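Local coordinates for protein uroporphyrinogen III synthase (Thermus thermophilus, PDB 1WCW) that probably catalyses the ring closure of hydroxymethylbilane to uroporphyrinogen III in porphyrin biosynthesis, at residues A[23-26]-A[27-31]; A[121-124]-A[125-128]; A[210-213]-A[214-218]; A[227-231]-A[232-236]. All blocks are in the same frame, centred on the assembly; numbering follows the deposited sequence.

In the fold
All four contacts are places where a helix ends and the chain turns toward a strand, and they follow one another in series. Contacts 1, 3 and 4 belong to the domain built on the five-stranded parallel sheet, in which strands 32-35, 10-13, 186-189, 217-221 and 238-240 lie side by side. Contact 2 belongs to the other domain, with the mixed sheet, and its centre lies about 41 Å from that of contact 1. Contacts 3 and 4, centres about 11 Å apart, touch: Asn213 reaches the loop of residues 232-236. Contacts 2 and 4 come within about 5 Å at their nearest atoms, across the two domains. In this family the active site is thought to lie between such domains.

Contact 1: A[23-26]-A[27-31]; sequences KALA and EKLGF
Lys23 and Glu27, one helical turn apart, form a salt bridge in which Lys23 NZ donates to Glu27 OE2 at 2.9 Å. The ammonium meets the syn side of that oxygen, 33° out of the carboxylate plane. Lys23 runs extended from CG, anti to the backbone N (chi1 176°), and bends at its last torsion to bring NZ round to the acid. Two waters hold Glu27 OE1: one also accepts from Lys23 NZ, 3.0 Å away, and the other donates to Ala24 O. On another side of the helix Leu25 CD1 presses on Leu29 CD1 at 3.5 Å, tighter than usual carbon contact, and Leu25 has a first torsion (-139°) away from any staggered position, which suggests some strain. With an alanine in place of Leu29, Leu25 CD1 would probably lose this partner and a gap would be likely beside Leu249 and Gln250 of helix 245-260. Helix 19-28 ends here in a Schellman motif, inside the beta-alpha-beta unit of strand 10-13, this helix and strand 32-35. Phe31 N bonds Ala26 O at 2.9 Å, and Gly30 N bonds Glu27 O at 3.1 Å. Gly30 has positive phi, where a side chain would jam against the carbonyl O of Leu29. Ala26 CB lies 4.1 Å from Phe31 CB, while Ala26 O sits at the edge of the phenyl ring. Further out, Lys253 bonds Leu29 O and makes a cation-pi contact with Phe31, and Pro33 touches Lys23, Ala26 and Glu27.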
loop_
_atom_site.group_PDB
_atom_site.type_symbol
_atom_site.label_atom_id
_atom_site.label_comp_id
_atom_site.label_asym_id
_atom_site.label_seq_id
_atom_site.Cartn_x
_atom_site.Cartn_y
_atom_site.Cartn_z
ATOM N N LYS A 23 1.246 18.776 -6.078
ATOM C CA LYS A 23 1.745 20.113 -6.027
ATOM C C LYS A 23 0.859 21.072 -6.783
ATOM O O LYS A 23 0.558 22.149 -6.292
ATOM C CB LYS A 23 3.195 20.132 -6.618
ATOM C CG LYS A 23 3.791 21.521 -6.704
ATOM C CD LYS A 23 5.216 21.468 -7.294
ATOM C CE LYS A 23 5.756 22.911 -7.435
ATOM N NZ LYS A 23 5.182 23.709 -8.544
ATOM N N ALA A 24 0.491 20.695 -7.994
ATOM C CA ALA A 24 -0.342 21.550 -8.818
ATOM C C ALA A 24 -1.694 21.845 -8.192
ATOM O O ALA A 24 -2.120 22.993 -8.159
ATOM C CB ALA A 24 -0.530 20.923 -10.206
ATOM N N LEU A 25 -2.375 20.818 -7.695
ATOM C CA LEU A 25 -3.665 20.960 -7.112
ATOM C C LEU A 25 -3.549 21.767 -5.821
ATOM O O LEU A 25 -4.332 22.692 -5.547
ATOM C CB LEU A 25 -4.212 19.571 -6.806
ATOM C CG LEU A 25 -5.682 19.268 -7.089
ATOM C CD1 LEU A 25 -6.575 20.349 -6.487
ATOM C CD2 LEU A 25 -5.835 19.227 -8.583
ATOM N N ALA A 26 -2.557 21.467 -4.965
ATOM C CA ALA A 26 -2.417 22.234 -3.752
ATOM C C ALA A 26 -2.218 23.724 -4.013
ATOM O O ALA A 26 -2.837 24.555 -3.323
ATOM C CB ALA A 26 -1.236 21.669 -2.899
ATOM N N GLU A 27 -1.380 24.064 -4.969
ATOM C CA GLU A 27 -1.164 25.458 -5.302
ATOM C C GLU A 27 -2.467 26.101 -5.771
ATOM O O GLU A 27 -2.760 27.257 -5.387
ATOM C CB GLU A 27 -0.137 25.570 -6.418
ATOM C CG GLU A 27 1.274 25.187 -5.990
ATOM C CD GLU A 27 2.283 25.149 -7.142
ATOM O OE1 GLU A 27 1.904 24.764 -8.277
ATOM O OE2 GLU A 27 3.478 25.474 -6.913
ATOM N N LYS A 28 -3.224 25.403 -6.608
ATOM C CA LYS A 28 -4.524 25.983 -7.105
ATOM C C LYS A 28 -5.520 26.200 -5.987
ATOM O O LYS A 28 -6.384 27.122 -6.040
ATOM C CB LYS A 28 -5.132 25.059 -8.172
ATOM C CG LYS A 28 -4.356 25.019 -9.461
ATOM C CD LYS A 28 -5.046 24.174 -10.517
ATOM C CE LYS A 28 -4.226 24.225 -11.820
ATOM N NZ LYS A 28 -4.692 23.200 -12.826
ATOM N N LEU A 29 -5.420 25.431 -4.925
ATOM C CA LEU A 29 -6.335 25.570 -3.785
ATOM C C LEU A 29 -5.837 26.533 -2.736
ATOM O O LEU A 29 -6.467 26.719 -1.700
ATOM C CB LEU A 29 -6.582 24.169 -3.169
ATOM C CG LEU A 29 -7.300 23.200 -4.106
ATOM C CD1 LEU A 29 -7.413 21.832 -3.462
ATOM C CD2 LEU A 29 -8.686 23.720 -4.459
ATOM N N GLY A 30 -4.697 27.136 -2.983
ATOM C CA GLY A 30 -4.161 28.095 -2.013
ATOM C C GLY A 30 -3.252 27.567 -0.921
ATOM O O GLY A 30 -2.894 28.269 0.022
ATOM N N PHE A 31 -2.867 26.304 -1.039
ATOM C CA PHE A 31 -1.923 25.744 -0.064
ATOM C C PHE A 31 -0.481 25.844 -0.534
ATOM O O PHE A 31 -0.226 26.025 -1.712
ATOM C CB PHE A 31 -2.217 24.247 0.121
ATOM C CG PHE A 31 -3.569 23.901 0.746
ATOM C CD1 PHE A 31 -4.563 23.248 0.019
ATOM C CD2 PHE A 31 -3.799 24.133 2.096
ATOM C CE1 PHE A 31 -5.759 22.824 0.639
ATOM C CE2 PHE A 31 -4.999 23.712 2.723
ATOM C CZ PHE A 31 -5.962 23.056 1.959
HETATM O O HOH W 1 2.693 23.538 -10.294
HETATM O O HOH W 2 -0.808 24.853 -10.090
#

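Contact 2: A[121-124]-A[125-128]; sequences KSLL and PLLP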
loop_
_atom_site.group_PDB
_atom_site.type_symbol
_atom_site.label_atom_id
_atom_site.label_comp_id
_atom_site.label_asym_id
_atom_site.label_seq_id
_atom_site.Cartn_x
_atom_site.Cartn_y
_atom_site.Cartn_z
ATOM N N LYS A 121 -6.055 -8.953 7.603
ATOM C CA LYS A 121 -7.019 -9.572 8.480
ATOM C C LYS A 121 -8.331 -9.861 7.777
ATOM O O LYS A 121 -8.997 -10.864 8.086
ATOM C CB LYS A 121 -7.275 -8.732 9.712
ATOM C CG LYS A 121 -7.671 -7.284 9.413
ATOM C CD LYS A 121 -8.229 -6.537 10.653
ATOM C CE LYS A 121 -8.326 -5.000 10.364
ATOM N NZ LYS A 121 -9.134 -4.153 11.319
ATOM N N SER A 122 -8.735 -9.066 6.803
ATOM C CA SER A 122 -9.999 -9.301 6.120
ATOM C C SER A 122 -9.954 -10.588 5.315
ATOM O O SER A 122 -11.017 -11.099 4.916
ATOM C CB SER A 122 -10.376 -8.147 5.172
ATOM O OG SER A 122 -9.472 -8.099 4.037
ATOM N N LEU A 123 -8.753 -11.090 4.981
ATOM C CA LEU A 123 -8.629 -12.339 4.217
ATOM C C LEU A 123 -8.772 -13.580 5.090
ATOM O O LEU A 123 -9.007 -14.686 4.540
ATOM C CB LEU A 123 -7.284 -12.428 3.504
ATOM C CG LEU A 123 -7.173 -11.442 2.345
ATOM C CD1 LEU A 123 -5.769 -11.483 1.805
ATOM C CD2 LEU A 123 -8.181 -11.721 1.192
ATOM N N LEU A 124 -8.605 -13.470 6.415
ATOM C CA LEU A 124 -8.732 -14.700 7.233
ATOM C C LEU A 124 -9.955 -15.618 6.943
ATOM O O LEU A 124 -9.793 -16.838 6.767
ATOM C CB LEU A 124 -8.644 -14.324 8.698
ATOM C CG LEU A 124 -7.334 -13.632 9.042
ATOM C CD1 LEU A 124 -7.468 -13.116 10.507
ATOM C CD2 LEU A 124 -6.103 -14.531 8.851
ATOM N N PRO A 125 -11.198 -15.087 6.908
ATOM C CA PRO A 125 -12.377 -15.952 6.625
ATOM C C PRO A 125 -12.468 -16.445 5.225
ATOM O O PRO A 125 -13.286 -17.338 4.880
ATOM C CB PRO A 125 -13.553 -15.074 7.020
ATOM C CG PRO A 125 -13.060 -13.661 6.702
ATOM C CD PRO A 125 -11.610 -13.684 7.196
ATOM N N LEU A 126 -11.609 -15.906 4.362
ATOM C CA LEU A 126 -11.588 -16.282 2.963
ATOM C C LEU A 126 -10.445 -17.240 2.697
ATOM O O LEU A 126 -10.308 -17.637 1.513
ATOM C CB LEU A 126 -11.419 -15.001 2.105
ATOM C CG LEU A 126 -12.366 -13.859 2.419
ATOM C CD1 LEU A 126 -12.071 -12.693 1.404
ATOM C CD2 LEU A 126 -13.851 -14.256 2.253
ATOM N N LEU A 127 -9.587 -17.560 3.692
ATOM C CA LEU A 127 -8.462 -18.452 3.451
ATOM C C LEU A 127 -8.953 -19.820 3.792
ATOM O O LEU A 127 -9.152 -20.143 4.986
ATOM C CB LEU A 127 -7.232 -18.155 4.337
ATOM C CG LEU A 127 -6.488 -16.843 4.176
ATOM C CD1 LEU A 127 -5.356 -16.783 5.210
ATOM C CD2 LEU A 127 -5.991 -16.704 2.781
ATOM N N PRO A 128 -9.066 -20.666 2.790
ATOM C CA PRO A 128 -9.585 -22.020 3.072
ATOM C C PRO A 128 -8.595 -23.016 3.608
ATOM O O PRO A 128 -7.400 -23.004 3.231
ATOM C CB PRO A 128 -10.127 -22.486 1.714
ATOM C CG PRO A 128 -10.198 -21.189 0.837
ATOM C CD PRO A 128 -9.023 -20.374 1.348
#
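Leu126 and Leu127 each bond a carbonyl three residues back, Leu126 N to Leu123 O at 2.9 Å and Leu127 N to Leu124 O at 3.2 Å, so the short helix tightens into a 3-10 turn with both donors well above the carbonyl planes. Pro125 has no N-H to offer; its CD lies 3.5 Å from Ser122 O, and Lys121 O takes Leu124 N instead. Leu123 and Leu126 cross at about a right angle, with Leu123 CD2 and Leu126 CD1 4.0 Å apart. With CG beside the backbone N (chi1 -50°), the Leu126 branch lies back along the turn, its CD1 near Ser122 O as well. Leu126 CB rests 3.4 Å from Leu123 O. Swapping Leu126 for an alanine would remove both methyls and is likely to leave a gap between Leu123 and Leu95. Leu127 brings CG to 3.3 Å from Leu123 O, while its CD1 approaches Leu124 CD2 more loosely. Ser122 OG turns back to Thr119 O and Asp117 N rather than into this turn. Arg153, just after helix 144-152, bonds the carbonyls of both Leu124 and Leu127. Against that helix lie Leu123 on Leu146, Leu124 on Leu145 and Ala149, and Leu127 on Ala149, while Leu95 of strand 93-96 meets Leu126 and Leu127, and Leu64 of strand 62-65 meets Leu123 and Leu127.

Contact 3: A[210-213]-A[214-218]; sequences EALN and TRVKA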
loop_
_atom_site.group_PDB
_atom_site.type_symbol
_atom_site.label_atom_id
_atom_site.label_comp_id
_atom_site.label_asym_id
_atom_site.label_seq_id
_atom_site.Cartn_x
_atom_site.Cartn_y
_atom_site.Cartn_z
ATOM N N GLU A 210 3.296 12.488 18.977
ATOM C CA GLU A 210 2.846 13.728 19.581
ATOM C C GLU A 210 2.656 14.834 18.527
ATOM O O GLU A 210 1.634 15.524 18.548
ATOM C CB GLU A 210 3.828 14.187 20.666
ATOM C CG GLU A 210 3.474 15.544 21.258
ATOM C CD GLU A 210 4.347 15.857 22.477
ATOM O OE1 GLU A 210 4.217 16.959 23.033
ATOM O OE2 GLU A 210 5.132 14.965 22.863
ATOM N N ALA A 211 3.613 14.951 17.595
ATOM C CA ALA A 211 3.492 15.969 16.574
ATOM C C ALA A 211 2.241 15.759 15.679
ATOM O O ALA A 211 1.522 16.715 15.432
ATOM C CB ALA A 211 4.763 16.001 15.747
ATOM N N LEU A 212 1.988 14.500 15.265
ATOM C CA LEU A 212 0.838 14.202 14.357
ATOM C C LEU A 212 -0.500 14.202 15.074
ATOM O O LEU A 212 -1.528 14.251 14.438
ATOM C CB LEU A 212 1.036 12.901 13.608
ATOM C CG LEU A 212 2.156 13.028 12.555
ATOM C CD1 LEU A 212 2.517 11.682 12.026
ATOM C CD2 LEU A 212 1.765 13.958 11.472
ATOM N N ASN A 213 -0.516 14.171 16.406
ATOM C CA ASN A 213 -1.754 14.300 17.147
ATOM C C ASN A 213 -2.013 15.741 17.587
ATOM O O ASN A 213 -3.153 16.154 17.657
ATOM C CB ASN A 213 -1.724 13.441 18.397
ATOM C CG ASN A 213 -2.082 12.028 18.124
ATOM O OD1 ASN A 213 -2.835 11.743 17.170
ATOM N ND2 ASN A 213 -1.568 11.116 18.926
ATOM N N THR A 214 -0.980 16.516 17.869
ATOM C CA THR A 214 -1.200 17.824 18.459
ATOM C C THR A 214 -0.711 19.018 17.747
ATOM O O THR A 214 -1.083 20.108 18.113
ATOM C CB THR A 214 -0.607 17.827 19.867
ATOM O OG1 THR A 214 0.796 17.893 19.818
ATOM C CG2 THR A 214 -1.033 16.586 20.667
ATOM N N ARG A 215 0.112 18.855 16.733
ATOM C CA ARG A 215 0.673 20.011 16.029
ATOM C C ARG A 215 0.534 19.993 14.513
ATOM O O ARG A 215 0.461 21.068 13.894
ATOM C CB ARG A 215 2.164 20.212 16.334
ATOM C CG ARG A 215 2.542 20.499 17.818
ATOM C CD ARG A 215 4.072 20.482 17.998
ATOM N NE ARG A 215 4.788 20.035 16.809
ATOM C CZ ARG A 215 5.540 18.942 16.763
ATOM N NH1 ARG A 215 6.143 18.595 15.630
ATOM N NH2 ARG A 215 5.696 18.194 17.852
ATOM N N VAL A 216 0.575 18.811 13.889
ATOM C CA VAL A 216 0.434 18.708 12.429
ATOM C C VAL A 216 -0.764 17.814 12.184
ATOM O O VAL A 216 -0.850 16.719 12.781
ATOM C CB VAL A 216 1.695 18.027 11.882
ATOM C CG1 VAL A 216 1.530 17.799 10.372
ATOM C CG2 VAL A 216 2.908 18.907 12.152
ATOM N N LYS A 217 -1.654 18.207 11.330
ATOM C CA LYS A 217 -2.860 17.369 11.093
ATOM C C LYS A 217 -2.533 16.252 10.095
ATOM O O LYS A 217 -2.107 16.539 8.970
ATOM C CB LYS A 217 -3.961 18.287 10.610
ATOM C CG LYS A 217 -4.428 19.228 11.748
ATOM C CD LYS A 217 -5.388 20.235 11.219
ATOM C CE LYS A 217 -5.915 21.137 12.360
ATOM N NZ LYS A 217 -4.859 21.913 13.020
ATOM N N ALA A 218 -2.818 15.006 10.487
ATOM C CA ALA A 218 -2.588 13.897 9.595
ATOM C C ALA A 218 -3.785 13.683 8.715
ATOM O O ALA A 218 -4.946 13.647 9.224
ATOM C CB ALA A 218 -2.282 12.662 10.390
HETATM O O HOH W 3 -3.864 14.096 13.081
#
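Thr214 turns its hydroxyl back onto the helix it ends: OG1 donates to Glu210 O at 2.8 Å, and Thr214 N donates to the same oxygen at 2.9 Å. The first torsion (chi1 75°) sets OG1 between the backbone N and the carbonyl carbon, from where it reaches Glu210 O from above the carbonyl plane, while the amide comes nearly straight on. The methyl CG2 is left against the backbone of Asn213. Leu212 and Val216 cross obliquely, Leu212 CD2 lying 4.0 Å from Val216 CG1; the same methyl, CD2, also faces Ala218 CB, more loosely at 4.4 Å. Arg215 folds back and lays one face of its guanidinium over Ala211; NH1 is modelled so near Ala211 CB, and the chain so close to eclipsed at chi3 (-8°), that the exact placing of this end is doubtful. The backbone beneath is firmer. Ala211 O is gripped by Arg215 N at 2.9 Å and by Val216 N at 2.8 Å, which arrive from opposite faces of its plane. A water links the helix end to the strand, donating to Leu212 O at 2.7 Å and accepting from Ala218 N at 2.9 Å. Asn213 points elsewhere, bonding Gly233 O through ND2 and Lys235 N through OD1. Helix 205-214 thus runs into strand 217-221 of the parallel sheet with three successive carbonyls of its last turn, those of Glu210, Ala211 and Leu212, supplied with donors by backbone N-H groups, a side-chain hydroxyl and water.

Contact 4: A[227-231]-A[232-236]; sequences DALRE and WGVKP
Leu229 packs on Val234 and Pro236 of the loop that follows its helix, starting with CB, 3.7 Å from Val234 O. CG, beside the backbone N (chi1 -79°), then sends its two methyls to different partners. CD2 meets Val234 CG1 at 4.0 Å, the side chains crossing obliquely, and CD1 meets Pro236 CG at 4.0 Å, where leucine and proline slide past each other in opposite directions. Pro236 CD also rests on Arg230 CG, at about a right angle. The carbonyl of Leu229 is held as well, accepting Val234 N at 2.9 Å and Trp232 N at 3.0 Å from opposite faces of its plane. Trp232 sets the edge of its indole at CD1 against Ala228 O, 3.3 Å away, while NE1 bonds Glu196 and the ring stacks with Phe199. Leu229 and Val234 also touch Ala218 of strand 217-221. Gly233, at positive phi, bonds Arg230 O through its N at 2.9 Å, which with the Val234 to Leu229 bond makes a Schellman motif, here ending helix 223-231 in the beta-alpha-beta crossover from strand 217-221 to strand 238-240 at one edge of the parallel sheet.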
loop_
_atom_site.group_PDB
_atom_site.type_symbol
_atom_site.label_atom_id
_atom_site.label_comp_id
_atom_site.label_asym_id
_atom_site.label_seq_id
_atom_site.Cartn_x
_atom_site.Cartn_y
_atom_site.Cartn_z
ATOM N N ASP A 227 -6.438 3.521 9.219
ATOM C CA ASP A 227 -6.255 2.516 10.236
ATOM C C ASP A 227 -4.799 2.300 10.523
ATOM O O ASP A 227 -4.459 2.025 11.682
ATOM C CB ASP A 227 -6.993 1.194 9.862
ATOM C CG ASP A 227 -8.525 1.295 10.028
ATOM O OD1 ASP A 227 -9.253 0.472 9.432
ATOM O OD2 ASP A 227 -9.010 2.172 10.771
ATOM N N ALA A 228 -3.888 2.472 9.581
ATOM C CA ALA A 228 -2.494 2.360 9.863
ATOM C C ALA A 228 -2.055 3.472 10.833
ATOM O O ALA A 228 -1.249 3.207 11.748
ATOM C CB ALA A 228 -1.682 2.410 8.579
ATOM N N LEU A 229 -2.521 4.685 10.619
ATOM C CA LEU A 229 -2.215 5.745 11.571
ATOM C C LEU A 229 -2.717 5.414 12.946
ATOM O O LEU A 229 -2.026 5.606 13.982
ATOM C CB LEU A 229 -2.833 7.054 11.055
ATOM C CG LEU A 229 -1.999 7.708 9.938
ATOM C CD1 LEU A 229 -2.831 8.730 9.206
ATOM C CD2 LEU A 229 -0.737 8.414 10.508
ATOM N N ARG A 230 -3.964 4.924 13.004
ATOM C CA ARG A 230 -4.560 4.626 14.319
ATOM C C ARG A 230 -3.782 3.539 15.047
ATOM O O ARG A 230 -3.645 3.617 16.278
ATOM C CB ARG A 230 -6.045 4.212 14.161
ATOM C CG ARG A 230 -6.951 5.379 13.715
ATOM C CD ARG A 230 -8.306 4.900 13.157
ATOM N NE ARG A 230 -9.025 3.917 13.923
ATOM C CZ ARG A 230 -10.120 4.172 14.652
ATOM N NH1 ARG A 230 -10.745 3.189 15.296
ATOM N NH2 ARG A 230 -10.563 5.406 14.770
ATOM N N GLU A 231 -3.253 2.566 14.350
ATOM C CA GLU A 231 -2.471 1.489 14.994
ATOM C C GLU A 231 -1.189 2.066 15.593
ATOM O O GLU A 231 -0.630 1.451 16.520
ATOM C CB GLU A 231 -2.121 0.414 13.977
ATOM C CG GLU A 231 -3.305 -0.362 13.363
ATOM C CD GLU A 231 -2.812 -1.294 12.249
ATOM O OE1 GLU A 231 -1.849 -2.057 12.505
ATOM O OE2 GLU A 231 -3.356 -1.257 11.110
ATOM N N TRP A 232 -0.679 3.194 15.097
ATOM C CA TRP A 232 0.495 3.827 15.689
ATOM C C TRP A 232 0.089 4.869 16.714
ATOM O O TRP A 232 0.955 5.605 17.171
ATOM C CB TRP A 232 1.405 4.431 14.621
ATOM C CG TRP A 232 2.200 3.398 13.898
ATOM C CD1 TRP A 232 1.912 2.760 12.674
ATOM C CD2 TRP A 232 3.465 2.846 14.314
ATOM N NE1 TRP A 232 2.897 1.894 12.342
ATOM C CE2 TRP A 232 3.865 1.910 13.325
ATOM C CE3 TRP A 232 4.303 3.046 15.426
ATOM C CZ2 TRP A 232 5.067 1.191 13.381
ATOM C CZ3 TRP A 232 5.516 2.333 15.485
ATOM C CH2 TRP A 232 5.883 1.409 14.477
ATOM N N GLY A 233 -1.190 4.957 17.060
ATOM C CA GLY A 233 -1.595 5.919 18.070
ATOM C C GLY A 233 -1.877 7.311 17.551
ATOM O O GLY A 233 -1.898 8.269 18.323
ATOM N N VAL A 234 -2.095 7.477 16.240
ATOM C CA VAL A 234 -2.424 8.765 15.665
ATOM C C VAL A 234 -3.808 8.782 15.081
ATOM O O VAL A 234 -4.174 7.831 14.363
ATOM C CB VAL A 234 -1.411 9.123 14.563
ATOM C CG1 VAL A 234 -1.872 10.413 13.832
ATOM C CG2 VAL A 234 -0.017 9.293 15.194
ATOM N N LYS A 235 -4.647 9.728 15.455
ATOM C CA LYS A 235 -5.950 9.798 14.855
ATOM C C LYS A 235 -5.940 10.800 13.683
ATOM O O LYS A 235 -5.643 11.991 13.889
ATOM C CB LYS A 235 -6.967 10.300 15.921
ATOM C CG LYS A 235 -8.393 10.392 15.392
ATOM C CD LYS A 235 -9.274 11.061 16.435
ATOM C CE LYS A 235 -10.627 11.409 15.913
ATOM N NZ LYS A 235 -10.550 12.581 15.010
ATOM N N PRO A 236 -6.250 10.388 12.459
ATOM C CA PRO A 236 -6.248 11.342 11.331
ATOM C C PRO A 236 -7.218 12.456 11.583
ATOM O O PRO A 236 -8.343 12.219 12.128
ATOM C CB PRO A 236 -6.717 10.551 10.148
ATOM C CG PRO A 236 -6.612 9.125 10.557
ATOM C CD PRO A 236 -6.627 9.037 12.049
#